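Phytase (Debaryomyces castellii, PDB 2GFI) probably catalyses removal of phosphate from phytate (inositol hexakisphosphate) as a 3-phytase of the histidine acid phosphatase family. Local coordinates at residues T134-R145 and Q170-M180. Residues are numbered along the deposited sequence; the frame is centred on the assembly and turned at random.
Sequences TTDAMKHGIAFR and QTSQYFARGFM
Thr134 lies over the ring of Tyr174 in a CH-pi contact, its CB 3.3 Å from the ring centroid straight over one face, where two helices of the histidine phosphatase α/β fold begin a close, right-handed crossing. Their segment axes approach to 6.3 Å at -38°, and the combination of glycines and CA-H...O contacts resembles the GASright motif of membrane helix pairs. A phenylalanine in place of Tyr174 would probably leave the backbone N of Asp182 in the second subunit without its hydroxyl partner. One turn on, Ala137 sets its methyl against CG2 of Thr171, whose OG1 bonds to Arg167 O and Gly71 N beside the predicted nucleophile His70. Met138 then works through both backbone and side chain: its CA lies 3.3 Å from Tyr174 O, its O receives the CA of Gly178 at 3.4 Å, and its chain turns at the sulfur and brings CE against Tyr174 CD2 and Arg177 CB. His140 offers a ring face to the edge of Phe175, with CE1 of Phe175 3.6 Å above the imidazole centre and the planes at 88°. The CA atoms come nearest each other at Gly141 and Phe179; a CB on Gly141, or on Gly178, would run into the carbonyl oxygen of Phe175 or Met138, respectively. With CG anti to the backbone N (chi1 180°), the Phe175 ring lies over the CA of Gly141 as a knob among Ala137, His140, Gly141 and Phe144. Phe144 meets CZ of that ring with its own face, and Leu66 and Leu328 of the central sheet pack against both phenylalanines. Arg145 closes the crossing, NE lying 3.4 Å above the Phe179 ring plane toward its rim, while NH2 makes a weak, bent hydrogen bond of 3.2 Å to Phe179 O.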
loop_
_atom_site.group_PDB
_atom_site.type_symbol
_atom_site.label_atom_id
_atom_site.label_comp_id
_atom_site.label_asym_id
_atom_site.label_seq_id
_atom_site.Cartn_x
_atom_site.Cartn_y
_atom_site.Cartn_z
ATOM N N THR A 134 -21.412 -6.826 -10.484
ATOM C CA THR A 134 -22.555 -6.613 -9.625
ATOM C C THR A 134 -22.061 -6.172 -8.251
ATOM O O THR A 134 -22.695 -5.355 -7.603
ATOM C CB THR A 134 -23.407 -7.855 -9.490
ATOM O OG1 THR A 134 -22.587 -8.917 -8.987
ATOM C CG2 THR A 134 -23.922 -8.331 -10.840
ATOM N N THR A 135 -20.947 -6.753 -7.820
ATOM C CA THR A 135 -20.268 -6.401 -6.576
ATOM C C THR A 135 -19.870 -4.937 -6.601
ATOM O O THR A 135 -20.140 -4.185 -5.656
ATOM C CB THR A 135 -19.065 -7.314 -6.393
ATOM O OG1 THR A 135 -19.528 -8.660 -6.249
ATOM C CG2 THR A 135 -18.342 -7.030 -5.112
ATOM N N ASP A 136 -19.273 -4.532 -7.708
ATOM C CA ASP A 136 -18.891 -3.161 -7.950
ATOM C C ASP A 136 -20.099 -2.232 -7.824
ATOM O O ASP A 136 -20.000 -1.202 -7.167
ATOM C CB ASP A 136 -18.306 -3.129 -9.354
ATOM C CG ASP A 136 -17.984 -1.738 -9.849
ATOM O OD1 ASP A 136 -18.183 -0.767 -9.120
ATOM O OD2 ASP A 136 -17.523 -1.518 -10.983
ATOM N N ALA A 137 -21.233 -2.582 -8.459
ATOM C CA ALA A 137 -22.442 -1.773 -8.406
ATOM C C ALA A 137 -23.030 -1.753 -7.015
ATOM O O ALA A 137 -23.389 -0.695 -6.523
ATOM C CB ALA A 137 -23.496 -2.269 -9.457
ATOM N N MET A 138 -23.127 -2.916 -6.370
ATOM C CA MET A 138 -23.608 -2.993 -4.992
ATOM C C MET A 138 -22.757 -2.137 -4.026
ATOM O O MET A 138 -23.295 -1.334 -3.276
ATOM C CB MET A 138 -23.682 -4.452 -4.523
ATOM C CG MET A 138 -24.422 -4.660 -3.187
ATOM S SD MET A 138 -24.967 -6.368 -2.807
ATOM C CE MET A 138 -26.638 -6.271 -3.367
ATOM N N LYS A 139 -21.435 -2.265 -4.065
ATOM C CA LYS A 139 -20.550 -1.499 -3.155
ATOM C C LYS A 139 -20.688 -0.014 -3.416
ATOM O O LYS A 139 -20.603 0.794 -2.476
ATOM C CB LYS A 139 -19.077 -1.882 -3.329
ATOM C CG LYS A 139 -18.723 -3.260 -2.917
ATOM C CD LYS A 139 -17.206 -3.454 -3.045
ATOM C CE LYS A 139 -16.758 -4.817 -2.527
ATOM N NZ LYS A 139 -15.477 -5.205 -3.184
ATOM N N HIS A 140 -20.854 0.332 -4.706
ATOM C CA HIS A 140 -21.060 1.698 -5.120
ATOM C C HIS A 140 -22.367 2.252 -4.504
ATOM O O HIS A 140 -22.374 3.339 -3.947
ATOM C CB HIS A 140 -21.084 1.837 -6.653
ATOM C CG HIS A 140 -21.194 3.262 -7.120
ATOM N ND1 HIS A 140 -21.481 3.605 -8.423
ATOM C CD2 HIS A 140 -21.088 4.431 -6.438
ATOM C CE1 HIS A 140 -21.526 4.924 -8.533
ATOM N NE2 HIS A 140 -21.276 5.452 -7.345
ATOM N N GLY A 141 -23.454 1.502 -4.614
ATOM C CA GLY A 141 -24.718 1.887 -4.013
ATOM C C GLY A 141 -24.545 2.173 -2.530
ATOM O O GLY A 141 -24.978 3.201 -2.071
ATOM N N ILE A 142 -23.884 1.281 -1.790
ATOM C CA ILE A 142 -23.642 1.479 -0.369
ATOM C C ILE A 142 -22.923 2.794 -0.103
ATOM O O ILE A 142 -23.319 3.558 0.750
ATOM C CB ILE A 142 -22.789 0.316 0.203
ATOM C CG1 ILE A 142 -23.515 -1.038 0.110
ATOM C CG2 ILE A 142 -22.295 0.637 1.619
ATOM C CD1 ILE A 142 -22.637 -2.262 0.612
ATOM N N ALA A 143 -21.844 3.026 -0.840
ATOM C CA ALA A 143 -20.978 4.170 -0.674
ATOM C C ALA A 143 -21.763 5.414 -0.986
ATOM O O ALA A 143 -21.582 6.470 -0.374
ATOM C CB ALA A 143 -19.763 4.058 -1.631
ATOM N N PHE A 144 -22.598 5.287 -2.004
ATOM C CA PHE A 144 -23.374 6.391 -2.474
ATOM C C PHE A 144 -24.408 6.752 -1.405
ATOM O O PHE A 144 -24.607 7.913 -1.126
ATOM C CB PHE A 144 -24.031 6.026 -3.805
ATOM C CG PHE A 144 -24.602 7.209 -4.555
ATOM C CD1 PHE A 144 -23.856 7.843 -5.565
ATOM C CD2 PHE A 144 -25.911 7.672 -4.293
ATOM C CE1 PHE A 144 -24.394 8.908 -6.299
ATOM C CE2 PHE A 144 -26.447 8.716 -5.033
ATOM C CZ PHE A 144 -25.686 9.330 -6.026
ATOM N N ARG A 145 -25.070 5.764 -0.808
ATOM C CA ARG A 145 -25.966 6.052 0.293
ATOM C C ARG A 145 -25.209 6.716 1.418
ATOM O O ARG A 145 -25.679 7.703 1.962
ATOM C CB ARG A 145 -26.687 4.813 0.821
ATOM C CG ARG A 145 -27.468 5.104 2.123
ATOM C CD ARG A 145 -28.665 6.096 2.030
ATOM N NE ARG A 145 -29.741 5.229 1.723
ATOM C CZ ARG A 145 -30.732 4.855 2.485
ATOM N NH1 ARG A 145 -31.008 5.393 3.663
ATOM N NH2 ARG A 145 -31.494 3.933 1.976
ATOM N N GLN A 170 -29.249 -4.676 -14.559
ATOM C CA GLN A 170 -28.799 -5.430 -13.398
ATOM C C GLN A 170 -27.906 -4.554 -12.520
ATOM O O GLN A 170 -28.032 -4.545 -11.320
ATOM C CB GLN A 170 -28.098 -6.730 -13.806
ATOM C CG GLN A 170 -27.804 -7.595 -12.622
ATOM C CD GLN A 170 -27.431 -8.990 -13.019
ATOM O OE1 GLN A 170 -26.568 -9.171 -13.875
ATOM N NE2 GLN A 170 -28.058 -9.995 -12.377
ATOM N N THR A 171 -27.049 -3.778 -13.140
ATOM C CA THR A 171 -26.252 -2.807 -12.430
ATOM C C THR A 171 -27.146 -1.934 -11.557
ATOM O O THR A 171 -26.862 -1.769 -10.362
ATOM C CB THR A 171 -25.469 -1.978 -13.405
ATOM O OG1 THR A 171 -24.556 -2.843 -14.068
ATOM C CG2 THR A 171 -24.546 -0.994 -12.671
ATOM N N SER A 172 -28.255 -1.450 -12.141
ATOM C CA SER A 172 -29.073 -0.451 -11.472
ATOM C C SER A 172 -29.635 -1.079 -10.225
ATOM O O SER A 172 -29.750 -0.422 -9.209
ATOM C CB SER A 172 -30.185 0.098 -12.398
ATOM O OG SER A 172 -31.227 -0.843 -12.576
ATOM N N GLN A 173 -29.943 -2.371 -10.314
ATOM C CA GLN A 173 -30.568 -3.121 -9.224
ATOM C C GLN A 173 -29.590 -3.446 -8.136
ATOM O O GLN A 173 -29.943 -3.415 -6.968
ATOM C CB GLN A 173 -31.186 -4.428 -9.743
ATOM C CG GLN A 173 -32.327 -4.173 -10.714
ATOM C CD GLN A 173 -33.358 -3.247 -10.111
ATOM O OE1 GLN A 173 -33.404 -2.056 -10.442
ATOM N NE2 GLN A 173 -34.129 -3.762 -9.188
ATOM N N TYR A 174 -28.361 -3.790 -8.508
ATOM C CA TYR A 174 -27.359 -4.020 -7.488
ATOM C C TYR A 174 -27.012 -2.722 -6.780
ATOM O O TYR A 174 -26.867 -2.714 -5.583
ATOM C CB TYR A 174 -26.117 -4.688 -8.066
ATOM C CG TYR A 174 -26.254 -6.176 -8.034
ATOM C CD1 TYR A 174 -26.857 -6.854 -9.079
ATOM C CD2 TYR A 174 -25.796 -6.907 -6.949
ATOM C CE1 TYR A 174 -26.977 -8.253 -9.065
ATOM C CE2 TYR A 174 -25.884 -8.291 -6.922
ATOM C CZ TYR A 174 -26.498 -8.958 -7.988
ATOM O OH TYR A 174 -26.632 -10.333 -7.959
ATOM N N PHE A 175 -26.903 -1.631 -7.535
ATOM C CA PHE A 175 -26.672 -0.353 -6.970
ATOM C C PHE A 175 -27.782 0.009 -5.987
ATOM O O PHE A 175 -27.482 0.373 -4.849
ATOM C CB PHE A 175 -26.614 0.704 -8.072
ATOM C CG PHE A 175 -26.376 2.090 -7.541
ATOM C CD1 PHE A 175 -25.094 2.621 -7.516
ATOM C CD2 PHE A 175 -27.436 2.845 -7.014
ATOM C CE1 PHE A 175 -24.870 3.889 -6.997
ATOM C CE2 PHE A 175 -27.212 4.123 -6.486
ATOM C CZ PHE A 175 -25.937 4.641 -6.479
ATOM N N ALA A 176 -29.043 -0.108 -6.417
ATOM C CA ALA A 176 -30.194 0.250 -5.608
ATOM C C ALA A 176 -30.217 -0.593 -4.356
ATOM O O ALA A 176 -30.524 -0.088 -3.261
ATOM C CB ALA A 176 -31.491 0.116 -6.398
ATOM N N ARG A 177 -29.833 -1.868 -4.494
ATOM C CA ARG A 177 -29.762 -2.744 -3.347
ATOM C C ARG A 177 -28.650 -2.330 -2.396
ATOM O O ARG A 177 -28.814 -2.382 -1.171
ATOM C CB ARG A 177 -29.581 -4.182 -3.768
ATOM C CG ARG A 177 -30.828 -4.783 -4.377
ATOM C CD ARG A 177 -30.584 -6.161 -4.967
ATOM N NE ARG A 177 -31.764 -6.651 -5.656
ATOM C CZ ARG A 177 -32.736 -7.321 -5.057
ATOM N NH1 ARG A 177 -32.678 -7.540 -3.749
ATOM N NH2 ARG A 177 -33.784 -7.742 -5.765
ATOM N N GLY A 178 -27.505 -1.935 -2.942
ATOM C CA GLY A 178 -26.468 -1.443 -2.070
ATOM C C GLY A 178 -26.983 -0.198 -1.357
ATOM O O GLY A 178 -26.755 -0.010 -0.162
ATOM N N PHE A 179 -27.685 0.653 -2.113
ATOM C CA PHE A 179 -28.104 1.957 -1.637
ATOM C C PHE A 179 -29.124 1.829 -0.511
ATOM O O PHE A 179 -29.025 2.516 0.497
ATOM C CB PHE A 179 -28.643 2.811 -2.806
ATOM C CG PHE A 179 -29.131 4.180 -2.391
ATOM C CD1 PHE A 179 -28.308 5.294 -2.504
ATOM C CD2 PHE A 179 -30.413 4.351 -1.857
ATOM C CE1 PHE A 179 -28.773 6.554 -2.091
ATOM C CE2 PHE A 179 -30.869 5.580 -1.456
ATOM C CZ PHE A 179 -30.062 6.693 -1.579
ATOM N N MET A 180 -30.063 0.908 -0.682
ATOM C CA MET A 180 -31.232 0.776 0.169
ATOM C C MET A 180 -30.999 -0.199 1.276
ATOM O O MET A 180 -31.754 -0.211 2.243
ATOM C CB MET A 180 -32.441 0.298 -0.647
ATOM C CG MET A 180 -33.013 1.331 -1.604
ATOM S SD MET A 180 -33.447 2.894 -0.796
ATOM C CE MET A 180 -34.922 2.391 0.114
#